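Local structure of ABC-type amino acid transport system, periplasmic component (Caldanaerobacter subterraneus subsp. tengcongensis MB4, 4YMX) at residues 147-153 against 167-173; 85-89 against 172-176; 130-134 against 179-183. The protein binds arginine between its two lobes as the substrate-binding protein of an amino acid ABC transporter. All blocks are in the same frame, centred on the assembly; numbering follows the deposited sequence. Where two conformers were deposited one is given.

Contact 1 (147-153 against 167-173); sequences KTIAVQI and VKLKQLN. With ARG (arginine), chain C.
Strands 148-152 and 168-172 run parallel, their axes 4.6 Å apart at the nearest and crossing at -29°, with Thr148 opposite Lys168 and Gln152 opposite Leu172. Backbone bonds alternate in the parallel pattern: Ile149 and Val151 donate N-H to Lys168 O and Lys170 O, while Lys168, Lys170 and Leu172 donate to Lys147, Ile149 and Val151. Ile153 N extends the series to Leu172 O at 2.9 Å.

Ile149, Val151 and Leu169 share the face covered by helix 156-161. Ile149 CG1 meets Val167 CG2 at 3.6 Å, the two side chains crossing at about a right angle. On the other face Ala150 CB touches Leu172 CD2 at 4.2 Å. Gln152 reaches past the strand end because CG lies anti to the backbone N (chi1 179°) and the chain stays extended. Its NE2 donates almost straight (178°), within its own amide plane, to Asn173 O at 2.9 Å, an anchor that probably fixes the amide's rotation; OE1 is thereby turned to accept from NH1 of the bound arginine at 2.9 Å.

The pair forms a beta-alpha-beta crossover through helix 156-161, with a ligand-pocket residue at the C-terminal end of its first strand, as in periplasmic binding protein lobes.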
loop_
_atom_site.group_PDB
_atom_site.type_symbol
_atom_site.label_atom_id
_atom_site.label_comp_id
_atom_site.label_asym_id
_atom_site.label_seq_id
_atom_site.Cartn_x
_atom_site.Cartn_y
_atom_site.Cartn_z
ATOM N N LYS A 147 -15.073 17.230 8.202
ATOM C CA LYS A 147 -15.440 16.529 6.976
ATOM C C LYS A 147 -15.454 15.010 7.148
ATOM O O LYS A 147 -14.854 14.467 8.079
ATOM C CB LYS A 147 -14.488 16.907 5.838
ATOM C CG LYS A 147 -14.507 18.385 5.469
ATOM C CD LYS A 147 -15.768 18.743 4.687
ATOM C CE LYS A 147 -15.737 20.197 4.234
ATOM N NZ LYS A 147 -16.889 20.520 3.338
ATOM N N THR A 148 -16.150 14.334 6.238
ATOM C CA THR A 148 -16.187 12.877 6.211
ATOM C C THR A 148 -15.049 12.412 5.314
ATOM O O THR A 148 -15.007 12.733 4.125
ATOM C CB THR A 148 -17.542 12.364 5.705
ATOM O OG1 THR A 148 -18.572 12.822 6.595
ATOM C CG2 THR A 148 -17.577 10.828 5.655
ATOM N N ILE A 149 -14.108 11.688 5.905
ATOM C CA ILE A 149 -12.883 11.303 5.210
ATOM C C ILE A 149 -12.778 9.786 5.139
ATOM O O ILE A 149 -12.759 9.110 6.173
ATOM C CB ILE A 149 -11.652 11.866 5.937
ATOM C CG1 ILE A 149 -11.815 13.375 6.157
ATOM C CG2 ILE A 149 -10.374 11.532 5.158
ATOM C CD1 ILE A 149 -11.877 14.186 4.893
ATOM N N ALA A 150 -12.721 9.244 3.917
ATOM C CA ALA A 150 -12.594 7.800 3.734
ATOM C C ALA A 150 -11.134 7.387 3.850
ATOM O O ALA A 150 -10.246 8.020 3.264
ATOM C CB ALA A 150 -13.166 7.362 2.399
ATOM N N VAL A 151 -10.888 6.332 4.631
ATOM C CA VAL A 151 -9.549 5.792 4.843
ATOM C C VAL A 151 -9.597 4.280 4.962
ATOM O O VAL A 151 -10.636 3.705 5.311
ATOM C CB VAL A 151 -8.888 6.341 6.130
ATOM C CG1 VAL A 151 -8.623 7.840 6.002
ATOM C CG2 VAL A 151 -9.740 6.043 7.354
ATOM N N GLN A 152 -8.454 3.646 4.722
ATOM C CA GLN A 152 -8.342 2.204 4.845
ATOM C C GLN A 152 -7.999 1.822 6.283
ATOM O O GLN A 152 -7.060 2.355 6.884
ATOM C CB GLN A 152 -7.299 1.649 3.866
ATOM C CG GLN A 152 -7.116 0.147 3.961
ATOM C CD GLN A 152 -6.362 -0.409 2.777
ATOM O OE1 GLN A 152 -5.326 0.127 2.366
ATOM N NE2 GLN A 152 -6.898 -1.470 2.191
ATOM N N ILE A 153 -8.786 0.911 6.836
ATOM C CA ILE A 153 -8.561 0.437 8.197
ATOM C C ILE A 153 -7.158 -0.130 8.373
ATOM O O ILE A 153 -6.700 -0.948 7.574
ATOM C CB ILE A 153 -9.572 -0.639 8.568
ATOM C CG1 ILE A 153 -10.974 -0.043 8.566
ATOM C CG2 ILE A 153 -9.271 -1.220 9.946
ATOM C CD1 ILE A 153 -12.042 -1.091 8.431
ATOM N N VAL A 167 -12.899 15.306 12.637
ATOM C CA VAL A 167 -13.040 14.438 11.473
ATOM C C VAL A 167 -14.143 13.396 11.683
ATOM O O VAL A 167 -14.350 12.889 12.797
ATOM C CB VAL A 167 -11.702 13.742 11.122
ATOM C CG1 VAL A 167 -11.319 12.725 12.189
ATOM C CG2 VAL A 167 -11.784 13.078 9.750
ATOM N N LYS A 168 -14.880 13.119 10.619
ATOM C CA LYS A 168 -15.806 12.000 10.610
ATOM C C LYS A 168 -15.170 10.914 9.759
ATOM O O LYS A 168 -15.247 10.941 8.528
ATOM C CB LYS A 168 -17.165 12.416 10.047
ATOM C CG LYS A 168 -17.744 13.638 10.753
ATOM C CD LYS A 168 -19.098 14.045 10.187
ATOM C CE LYS A 168 -19.572 15.362 10.801
ATOM N NZ LYS A 168 -20.978 15.690 10.427
ATOM N N LEU A 169 -14.505 9.970 10.419
ATOM C CA LEU A 169 -13.827 8.896 9.710
ATOM C C LEU A 169 -14.830 7.952 9.067
ATOM O O LEU A 169 -15.800 7.535 9.703
ATOM C CB LEU A 169 -12.940 8.087 10.658
ATOM C CG LEU A 169 -11.550 8.584 11.043
ATOM C CD1 LEU A 169 -10.772 7.423 11.642
ATOM C CD2 LEU A 169 -10.809 9.166 9.850
ATOM N N LYS A 170 -14.590 7.611 7.807
ATOM C CA LYS A 170 -15.316 6.525 7.153
ATOM C C LYS A 170 -14.290 5.434 6.860
ATOM O O LYS A 170 -13.392 5.615 6.028
ATOM C CB LYS A 170 -15.988 6.993 5.866
ATOM C CG LYS A 170 -16.955 5.955 5.278
ATOM C CD LYS A 170 -17.650 6.481 4.032
ATOM C CE LYS A 170 -18.804 5.569 3.602
ATOM N NZ LYS A 170 -18.344 4.187 3.272
ATOM N N GLN A 171 -14.412 4.312 7.560
ATOM C CA GLN A 171 -13.372 3.288 7.571
ATOM C C GLN A 171 -13.722 2.132 6.654
ATOM O O GLN A 171 -14.779 1.510 6.799
ATOM C CB GLN A 171 -13.155 2.799 9.007
ATOM C CG GLN A 171 -12.545 3.887 9.882
ATOM C CD GLN A 171 -12.665 3.607 11.361
ATOM O OE1 GLN A 171 -13.755 3.666 11.928
ATOM N NE2 GLN A 171 -11.541 3.312 11.998
ATOM N N LEU A 172 -12.828 1.840 5.712
ATOM C CA LEU A 172 -13.067 0.794 4.718
ATOM C C LEU A 172 -12.006 -0.304 4.772
ATOM O O LEU A 172 -10.830 -0.042 5.040
ATOM C CB LEU A 172 -13.067 1.406 3.306
ATOM C CG LEU A 172 -14.284 2.219 2.843
ATOM C CD1 LEU A 172 -15.571 1.401 2.956
ATOM C CD2 LEU A 172 -14.411 3.552 3.585
ATOM N N ASN A 173 -12.417 -1.533 4.479
ATOM C CA ASN A 173 -11.466 -2.627 4.334
ATOM C C ASN A 173 -10.539 -2.448 3.142
ATOM O O ASN A 173 -9.342 -2.697 3.246
ATOM C CB ASN A 173 -12.200 -3.959 4.192
ATOM C CG ASN A 173 -12.884 -4.382 5.468
ATOM O OD1 ASN A 173 -12.466 -4.003 6.562
ATOM N ND2 ASN A 173 -13.943 -5.169 5.334
HETATM N N ARG C . 1.440 2.582 3.357
HETATM C CA ARG C . 0.187 2.533 4.157
HETATM C C ARG C . 0.377 1.681 5.399
HETATM O O ARG C . 1.405 1.026 5.561
HETATM C CB ARG C . -0.960 1.977 3.313
HETATM C CG ARG C . -0.669 0.626 2.689
HETATM C CD ARG C . -1.922 -0.001 2.099
HETATM N NE ARG C . -1.589 -1.118 1.227
HETATM C CZ ARG C . -2.479 -1.852 0.572
HETATM N NH1 ARG C . -3.774 -1.605 0.682
HETATM N NH2 ARG C . -2.065 -2.844 -0.194
HETATM O OXT ARG C . -0.497 1.636 6.264
HETATM O O HOH W 1 -7.996 -2.916 5.818
#

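Contact 2 (85-89 against 172-176); sequences DMDFK and LNRVS. With ARG (arginine), chain C.
Asp85 meets Arg174 end-on, each carboxylate oxygen taking a different terminal nitrogen of the guanidinium. Arg174 NH1 donates to Asp85 OD2 at 2.9 Å, with the oxygen lying in the guanidinium plane, and NH2 donates to OD1 at 3.1 Å. Both oxygens are met on the syn side, yet the two flat groups are turned 39° from one another, leaving this bidentate salt bridge twisted. Arg174 gets there through bends at chi2 and chi3, which fold its chain back toward segment 85-89. His53 and the backbone N of Ala45 hold the same carboxylate, so it is positioned from several directions.

Met86 O lies at the guanidinium edge, 3.1 Å from Arg174 NH1. Asp87 lays its carboxylate against the amide of Asn173, the planes stacked 25° apart, with Asp87 CG 3.6 Å from Asn173 CB; a water joins Asp87 OD1 to Asn173 ND2. Asp87 OD1 also sits beside Arg174 CD, well out of the guanidinium plane, where charge attraction alone probably acts.

Phe88 turns its ring away from segment 172-176 to the bound arginine, whose CD lies over one face; the closest approach is Phe88 CD1 to the ligand NE at 3.4 Å. Lys89, extended beyond CG, carries NZ to Asn173 OD1 at 2.8 Å, and a second water links Lys89 N to Asn173 O.

The loop after strand 80-85 thus meets the turn leading into helix 175-183 beside the bound arginine, joining the two lobes. Polar contacts between lobes beside an enclosed ligand are characteristic of the closed, substrate-bound state of family 3 solute-binding proteins, with Phe88 as an aromatic wall of the arginine pocket.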
loop_
_atom_site.group_PDB
_atom_site.type_symbol
_atom_site.label_atom_id
_atom_site.label_comp_id
_atom_site.label_asym_id
_atom_site.label_seq_id
_atom_site.Cartn_x
_atom_site.Cartn_y
_atom_site.Cartn_z
ATOM N N ASP A 85 -4.645 -12.981 -1.053
ATOM C CA ASP A 85 -5.224 -11.638 -1.052
ATOM C C ASP A 85 -6.208 -11.520 0.109
ATOM O O ASP A 85 -7.090 -12.374 0.292
ATOM C CB ASP A 85 -5.910 -11.376 -2.391
ATOM C CG ASP A 85 -6.353 -9.940 -2.566
ATOM O OD1 ASP A 85 -7.110 -9.687 -3.524
ATOM O OD2 ASP A 85 -5.960 -9.064 -1.770
ATOM N N MET A 86 -6.015 -10.499 0.938
ATOM C CA MET A 86 -6.876 -10.267 2.087
ATOM C C MET A 86 -6.947 -8.773 2.397
ATOM O O MET A 86 -6.132 -7.983 1.899
ATOM C CB MET A 86 -6.353 -11.033 3.308
ATOM C CG MET A 86 -5.023 -10.508 3.832
ATOM S SD MET A 86 -4.324 -11.540 5.132
ATOM C CE MET A 86 -3.771 -12.932 4.169
ATOM N N ASP A 87 -7.917 -8.393 3.222
ATOM C CA ASP A 87 -8.018 -7.018 3.694
ATOM C C ASP A 87 -6.705 -6.591 4.335
ATOM O O ASP A 87 -6.095 -7.371 5.063
ATOM C CB ASP A 87 -9.150 -6.879 4.713
ATOM C CG ASP A 87 -10.524 -7.128 4.116
ATOM O OD1 ASP A 87 -10.711 -6.954 2.895
ATOM O OD2 ASP A 87 -11.432 -7.487 4.892
ATOM N N PHE A 88 -6.254 -5.376 4.037
ATOM C CA PHE A 88 -4.968 -4.902 4.559
ATOM C C PHE A 88 -4.850 -5.072 6.076
ATOM O O PHE A 88 -3.806 -5.498 6.594
ATOM C CB PHE A 88 -4.730 -3.440 4.178
ATOM C CG PHE A 88 -3.408 -2.898 4.667
ATOM C CD1 PHE A 88 -2.250 -3.050 3.913
ATOM C CD2 PHE A 88 -3.319 -2.246 5.891
ATOM C CE1 PHE A 88 -1.028 -2.557 4.372
ATOM C CE2 PHE A 88 -2.113 -1.750 6.348
ATOM C CZ PHE A 88 -0.964 -1.892 5.578
ATOM N N LYS A 89 -5.933 -4.768 6.788
ATOM C CA LYS A 89 -5.952 -4.861 8.245
ATOM C C LYS A 89 -5.644 -6.266 8.795
ATOM O O LYS A 89 -5.229 -6.397 9.951
ATOM C CB LYS A 89 -7.312 -4.391 8.780
ATOM C CG LYS A 89 -8.450 -5.335 8.437
ATOM C CD LYS A 89 -9.795 -4.762 8.856
ATOM C CE LYS A 89 -10.878 -5.813 8.697
ATOM N NZ LYS A 89 -12.224 -5.272 9.071
ATOM N N LEU A 172 -12.828 1.840 5.712
ATOM C CA LEU A 172 -13.067 0.794 4.718
ATOM C C LEU A 172 -12.006 -0.304 4.772
ATOM O O LEU A 172 -10.830 -0.042 5.040
ATOM C CB LEU A 172 -13.067 1.406 3.306
ATOM C CG LEU A 172 -14.284 2.219 2.843
ATOM C CD1 LEU A 172 -15.571 1.401 2.956
ATOM C CD2 LEU A 172 -14.411 3.552 3.585
ATOM N N ASN A 173 -12.417 -1.533 4.479
ATOM C CA ASN A 173 -11.466 -2.627 4.334
ATOM C C ASN A 173 -10.539 -2.448 3.142
ATOM O O ASN A 173 -9.342 -2.697 3.246
ATOM C CB ASN A 173 -12.200 -3.959 4.192
ATOM C CG ASN A 173 -12.884 -4.382 5.468
ATOM O OD1 ASN A 173 -12.466 -4.003 6.562
ATOM N ND2 ASN A 173 -13.943 -5.169 5.334
ATOM N N ARG A 174 -11.107 -2.026 2.014
ATOM C CA ARG A 174 -10.393 -1.975 0.739
ATOM C C ARG A 174 -10.447 -0.590 0.113
ATOM O O ARG A 174 -11.473 0.101 0.152
ATOM C CB ARG A 174 -10.982 -2.999 -0.240
ATOM C CG ARG A 174 -10.934 -4.431 0.271
ATOM C CD ARG A 174 -9.546 -5.016 0.106
ATOM N NE ARG A 174 -9.349 -5.559 -1.239
ATOM C CZ ARG A 174 -8.455 -6.495 -1.554
ATOM N NH1 ARG A 174 -7.653 -6.995 -0.629
ATOM N NH2 ARG A 174 -8.370 -6.931 -2.800
ATOM N N VAL A 175 -9.328 -0.202 -0.482
ATOM C CA VAL A 175 -9.188 1.115 -1.088
ATOM C C VAL A 175 -10.203 1.342 -2.202
ATOM O O VAL A 175 -10.684 2.465 -2.395
ATOM C CB VAL A 175 -7.749 1.311 -1.617
ATOM C CG1 VAL A 175 -7.616 2.629 -2.369
ATOM C CG2 VAL A 175 -6.766 1.262 -0.455
ATOM N N SER A 176 -10.539 0.286 -2.938
ATOM C CA SER A 176 -11.484 0.419 -4.038
ATOM C C SER A 176 -12.832 0.979 -3.568
ATOM O O SER A 176 -13.469 1.750 -4.278
ATOM C CB SER A 176 -11.669 -0.921 -4.745
ATOM O OG SER A 176 -12.009 -1.927 -3.805
HETATM N N ARG C . 1.440 2.582 3.357
HETATM C CA ARG C . 0.187 2.533 4.157
HETATM C C ARG C . 0.377 1.681 5.399
HETATM O O ARG C . 1.405 1.026 5.561
HETATM C CB ARG C . -0.960 1.977 3.313
HETATM C CG ARG C . -0.669 0.626 2.689
HETATM C CD ARG C . -1.922 -0.001 2.099
HETATM N NE ARG C . -1.589 -1.118 1.227
HETATM C CZ ARG C . -2.479 -1.852 0.572
HETATM N NH1 ARG C . -3.774 -1.605 0.682
HETATM N NH2 ARG C . -2.065 -2.844 -0.194
HETATM O OXT ARG C . -0.497 1.636 6.264
HETATM O O HOH W 2 -13.867 -6.425 2.588
HETATM O O HOH W 1 -7.996 -2.916 5.818
#

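Contact 3 (130-134 against 179-183); sequences VVVKN and FMDLQ
Leu182 and Val131 point toward each other and meet obliquely, Leu182 CD2 lying 3.7 Å from Val131 CG1. The same methyl rests against the strand backbone, 3.6 Å from Val131 O, so one branch of the leucine covers both the valine side chain and its carbonyl. Leu182 reaches the strand because its chi1 of -174° swings CG away from the backbone N. Phe179, one turn earlier, comes to Val131 at about a right angle: its CE1 is 4.1 Å from Val131 CG1, and the methyl approaches the ring obliquely. The ring is stacked with that of Tyr200, while Leu201 of helix 194-201 touches both Phe179 and Val131.

This is alpha/beta packing, with helix 175-183 laid on one face of the mixed sheet that contains strand 128-133; the local axes are 9.0 Å apart and inclined at 34°. Ile190 and Met207, on the two strands flanking 128-133, also touch Phe179 and Leu182, so the helix packs over three neighbouring strands.

Lys133 closes the end of the contact by lying alongside the last turn of the helix. Its chain is bent at chi2, chi3 and chi4, which brings CE to 3.2 Å from Leu182 O and lets NZ make a weak hydrogen bond to Gln183 O at 3.3 Å. An alanine in place of Lys133 would remove this aliphatic arm, and would probably leave the Leu182 and Gln183 carbonyls without their lysine neighbour and open a gap beside the helix end. The Gln183 amide lies near the same arm, its OE1 3.6 Å from Lys133 CE.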
loop_
_atom_site.group_PDB
_atom_site.type_symbol
_atom_site.label_atom_id
_atom_site.label_comp_id
_atom_site.label_asym_id
_atom_site.label_seq_id
_atom_site.Cartn_x
_atom_site.Cartn_y
_atom_site.Cartn_z
ATOM N N VAL A 130 -4.422 13.848 -0.427
ATOM C CA VAL A 130 -5.868 13.886 -0.308
ATOM C C VAL A 130 -6.476 13.840 -1.713
ATOM O O VAL A 130 -5.984 14.493 -2.634
ATOM C CB VAL A 130 -6.309 15.152 0.439
ATOM C CG1 VAL A 130 -7.829 15.291 0.409
ATOM C CG2 VAL A 130 -5.799 15.118 1.883
ATOM N N VAL A 131 -7.513 13.030 -1.889
ATOM C CA VAL A 131 -8.250 12.986 -3.144
ATOM C C VAL A 131 -9.647 13.566 -2.926
ATOM O O VAL A 131 -10.317 13.235 -1.945
ATOM C CB VAL A 131 -8.388 11.539 -3.686
ATOM C CG1 VAL A 131 -9.126 11.540 -5.024
ATOM C CG2 VAL A 131 -7.021 10.883 -3.838
ATOM N N VAL A 132 -10.074 14.444 -3.831
ATOM C CA VAL A 132 -11.408 15.048 -3.787
ATOM C C VAL A 132 -11.978 15.074 -5.199
ATOM O O VAL A 132 -11.251 14.836 -6.164
ATOM C CB VAL A 132 -11.371 16.497 -3.221
ATOM C CG1 VAL A 132 -10.866 16.503 -1.783
ATOM C CG2 VAL A 132 -10.524 17.406 -4.108
ATOM N N LYS A 133 -13.269 15.371 -5.331
ATOM C CA LYS A 133 -13.846 15.590 -6.654
ATOM C C LYS A 133 -13.346 16.913 -7.227
ATOM O O LYS A 133 -12.947 17.814 -6.473
ATOM C CB LYS A 133 -15.369 15.623 -6.592
ATOM C CG LYS A 133 -16.026 14.309 -6.219
ATOM C CD LYS A 133 -15.932 13.320 -7.365
ATOM C CE LYS A 133 -17.124 12.383 -7.403
ATOM N NZ LYS A 133 -18.383 13.034 -7.848
ATOM N N ASN A 134 -13.381 17.035 -8.551
ATOM C CA ASN A 134 -12.899 18.245 -9.207
ATOM C C ASN A 134 -13.593 19.522 -8.738
ATOM O O ASN A 134 -12.966 20.584 -8.665
ATOM C CB ASN A 134 -12.998 18.116 -10.730
ATOM C CG ASN A 134 -11.914 17.225 -11.305
ATOM O OD1 ASN A 134 -10.878 17.006 -10.674
ATOM N ND2 ASN A 134 -12.147 16.703 -12.505
ATOM N N PHE A 179 -12.760 4.875 -3.095
ATOM C CA PHE A 179 -12.977 5.606 -4.330
ATOM C C PHE A 179 -14.430 5.577 -4.779
ATOM O O PHE A 179 -14.943 6.581 -5.286
ATOM C CB PHE A 179 -12.011 5.131 -5.417
ATOM C CG PHE A 179 -10.635 5.708 -5.259
ATOM C CD1 PHE A 179 -10.305 6.892 -5.894
ATOM C CD2 PHE A 179 -9.699 5.105 -4.419
ATOM C CE1 PHE A 179 -9.048 7.456 -5.731
ATOM C CE2 PHE A 179 -8.440 5.659 -4.251
ATOM C CZ PHE A 179 -8.119 6.840 -4.910
ATOM N N MET A 180 -15.109 4.454 -4.552
ATOM C CA MET A 180 -16.536 4.394 -4.833
ATOM C C MET A 180 -17.306 5.367 -3.935
ATOM O O MET A 180 -18.235 6.039 -4.392
ATOM C CB MET A 180 -17.057 2.962 -4.686
ATOM C CG MET A 180 -16.559 2.032 -5.787
ATOM S SD MET A 180 -16.732 0.283 -5.356
ATOM C CE MET A 180 -18.511 0.137 -5.239
ATOM N N ASP A 181 -16.895 5.471 -2.674
ATOM C CA ASP A 181 -17.513 6.414 -1.744
ATOM C C ASP A 181 -17.393 7.847 -2.247
ATOM O O ASP A 181 -18.368 8.601 -2.266
ATOM C CB ASP A 181 -16.846 6.340 -0.366
ATOM C CG ASP A 181 -17.260 5.134 0.427
ATOM O OD1 ASP A 181 -18.318 4.537 0.128
ATOM O OD2 ASP A 181 -16.525 4.796 1.381
ATOM N N LEU A 182 -16.185 8.233 -2.639
ATOM C CA LEU A 182 -15.964 9.594 -3.112
ATOM C C LEU A 182 -16.752 9.861 -4.389
ATOM O O LEU A 182 -17.395 10.913 -4.521
ATOM C CB LEU A 182 -14.470 9.867 -3.306
ATOM C CG LEU A 182 -14.125 11.317 -3.670
ATOM C CD1 LEU A 182 -14.534 12.284 -2.564
ATOM C CD2 LEU A 182 -12.637 11.452 -3.980
ATOM N N GLN A 183 -16.755 8.899 -5.305
ATOM C CA GLN A 183 -17.487 9.055 -6.554
ATOM C C GLN A 183 -18.972 9.276 -6.292
ATOM O O GLN A 183 -19.622 10.091 -6.969
ATOM C CB GLN A 183 -17.271 7.839 -7.461
ATOM C CG GLN A 183 -17.947 7.959 -8.826
ATOM C CD GLN A 183 -17.480 9.175 -9.606
ATOM O OE1 GLN A 183 -16.335 9.607 -9.480
ATOM N NE2 GLN A 183 -18.373 9.744 -10.408
#

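Overall arrangement
Contacts 1 and 3 belong to one lobe and one mixed sheet: contact 1 pairs its edge strand 168-172 with 148-152, and contact 3 packs helix 175-183 on strand 128-133, their centres about 12 Å apart. The Lys170-Asp181 salt bridge joins them directly. Contact 2 shares Leu172 and Asn173 with contact 1, its centre about 13 Å away, and its touching residues, Asn173 and Arg174, lie just before helix 175-183, whose last turns serve contact 3, about 17 Å distant. Along the chain the order is 85-89, 130-134, 147-153, 167-173, 172-176, 179-183. One continuous strand-turn-helix run therefore connects the lobe's interior to the cleft, where contacts 1 and 2 both touch the bound arginine.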